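Local coordinates for pheromone response PrgU-like domain-containing protein (Enterococcus faecalis, PDB 2GMQ), which is of unknown function but, as a plasmid-encoded PrgU-like protein, is probably connected with the pheromone response of its host, at residues K14-Q19 and Q59-L64. Sequence-based numbering, arbitrary orientation.
Sequences KEIAIQ and QEITTL
Two parallel strands begin to pair where Glu-15 and Ile-16 come alongside Thr-63 and Leu-64, at the edge of a mixed three-stranded sheet. Ile-16 N donates to Thr-63 O at 2.9 Å. Before the strands are regular, Thr-62 holds their start with two bonds: its N reaches Lys-14 O at 2.7 Å, in the carbonyl plane, and its OG1 accepts from Lys-14 N at 3.0 Å. A chi1 of 61° sets that hydroxyl between the threonine's own N and carbonyl carbon, facing the lysine backbone, a task suited to a short side chain with a polar branch. Lys-14 O also takes a weak bond from Thr-63 N, so two successive amides converge on one carbonyl.

On the buried face, the CG2 methyl of Ile-16 meets Leu-64 CD2 at 3.5 Å, the two side chains lying side by side and pointing the same way, and Ile-61 CG2 at 3.9 Å. Branched aliphatic residues suit this place, filling the interior without polar groups to satisfy. The other face is more open: with CG anti to the backbone N (chi1 -175°) and the chain extended beyond it, Glu-15 crosses Thr-63, its CG and OE1 each 3.8 Å from Thr-63 CG2; an exposed position suits the charged end. At the start, Lys-14 CD rests 3.6 Å from Glu-60 CB, a contact that the lysine's long aliphatic chain can make at a partly exposed site.

Strand 63-68 lies between 15-19 and the antiparallel 71-76. Ile-61 and Leu-64 pack on Phe-97 of strand 94-98 in the four-stranded sheet, while Ala-17 N donates a hydrogen bond to Asn-50 OD1 at the end of helix 41-50 of the second subunit, on the edge of strand 15-19 turned away from 63-68.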
# COMPACT_ATOMS: atom_id res chain seq x y z
N LYS A 14 -5.35 9.58 -29.87
CA LYS A 14 -5.86 10.16 -28.61
C LYS A 14 -5.15 9.39 -27.49
O LYS A 14 -5.19 8.19 -27.48
CB LYS A 14 -7.36 10.02 -28.47
CG LYS A 14 -7.89 10.72 -27.26
CD LYS A 14 -9.38 10.50 -27.12
CE LYS A 14 -10.02 11.51 -26.16
NZ LYS A 14 -9.43 11.27 -24.80
N GLU A 15 -4.54 10.12 -26.55
CA GLU A 15 -3.60 9.58 -25.57
C GLU A 15 -4.16 9.92 -24.19
O GLU A 15 -4.74 11.04 -23.99
CB GLU A 15 -2.22 10.22 -25.74
CG GLU A 15 -1.22 9.58 -24.81
CD GLU A 15 0.24 9.99 -25.05
OE1 GLU A 15 0.64 10.11 -26.25
OE2 GLU A 15 1.00 10.12 -24.04
N ILE A 16 -4.15 8.95 -23.31
CA ILE A 16 -4.56 9.24 -21.96
C ILE A 16 -3.49 8.68 -21.02
O ILE A 16 -2.98 7.55 -21.28
CB ILE A 16 -5.96 8.65 -21.62
CG1 ILE A 16 -6.28 9.01 -20.15
CG2 ILE A 16 -5.91 7.11 -21.64
CD1 ILE A 16 -7.76 8.81 -19.70
N ALA A 17 -3.09 9.47 -20.00
CA ALA A 17 -2.10 9.02 -19.04
C ALA A 17 -2.90 8.34 -17.90
O ALA A 17 -3.94 8.89 -17.45
CB ALA A 17 -1.30 10.17 -18.50
N ILE A 18 -2.44 7.18 -17.46
CA ILE A 18 -2.98 6.60 -16.23
C ILE A 18 -1.85 6.14 -15.34
O ILE A 18 -0.86 5.50 -15.84
CB ILE A 18 -3.91 5.42 -16.60
CG1 ILE A 18 -4.95 5.79 -17.65
CG2 ILE A 18 -4.50 4.77 -15.34
CD1 ILE A 18 -5.95 4.69 -18.00
N GLN A 19 -1.86 6.52 -14.06
CA GLN A 19 -0.86 6.05 -13.10
C GLN A 19 -0.93 4.54 -12.96
O GLN A 19 -1.97 3.93 -12.91
CB GLN A 19 -0.93 6.75 -11.74
CG GLN A 19 -2.31 6.75 -11.12
CD GLN A 19 -2.37 7.52 -9.81
OE1 GLN A 19 -1.36 8.05 -9.30
NE2 GLN A 19 -3.54 7.42 -9.15
N GLN A 59 -13.10 3.90 -27.11
CA GLN A 59 -12.44 3.41 -28.32
C GLN A 59 -11.73 4.52 -29.11
O GLN A 59 -11.10 4.23 -30.11
CB GLN A 59 -13.38 2.51 -29.14
CG GLN A 59 -13.63 1.18 -28.37
CD GLN A 59 -14.08 0.00 -29.23
OE1 GLN A 59 -14.65 0.17 -30.31
NE2 GLN A 59 -13.89 -1.20 -28.71
N GLU A 60 -11.80 5.77 -28.64
CA GLU A 60 -11.03 6.89 -29.20
C GLU A 60 -9.55 6.85 -28.77
O GLU A 60 -8.67 7.38 -29.44
CB GLU A 60 -11.64 8.22 -28.77
CG GLU A 60 -13.15 8.32 -29.01
CD GLU A 60 -13.66 9.75 -28.97
OE1 GLU A 60 -12.88 10.69 -28.70
OE2 GLU A 60 -14.87 9.92 -29.19
N ILE A 61 -9.29 6.21 -27.63
CA ILE A 61 -7.95 6.17 -27.07
C ILE A 61 -7.06 5.21 -27.91
O ILE A 61 -7.41 4.08 -28.12
CB ILE A 61 -7.99 5.65 -25.61
CG1 ILE A 61 -8.70 6.68 -24.66
CG2 ILE A 61 -6.58 5.43 -25.14
CD1 ILE A 61 -9.36 6.11 -23.37
N THR A 62 -5.95 5.73 -28.39
CA THR A 62 -4.98 4.94 -29.15
C THR A 62 -3.69 4.61 -28.34
O THR A 62 -2.96 3.70 -28.73
CB THR A 62 -4.56 5.68 -30.41
OG1 THR A 62 -3.94 6.94 -30.07
CG2 THR A 62 -5.76 5.89 -31.28
N THR A 63 -3.43 5.37 -27.28
CA THR A 63 -2.21 5.30 -26.50
C THR A 63 -2.49 5.53 -25.01
O THR A 63 -3.23 6.48 -24.63
CB THR A 63 -1.29 6.45 -26.97
OG1 THR A 63 -1.09 6.31 -28.37
CG2 THR A 63 0.07 6.33 -26.25
N LEU A 64 -1.94 4.65 -24.19
CA LEU A 64 -1.95 4.87 -22.72
C LEU A 64 -0.54 5.27 -22.33
O LEU A 64 0.45 4.59 -22.73
CB LEU A 64 -2.27 3.60 -21.93
CG LEU A 64 -3.56 2.88 -22.20
CD1 LEU A 64 -3.74 1.74 -21.19
CD2 LEU A 64 -4.80 3.82 -22.27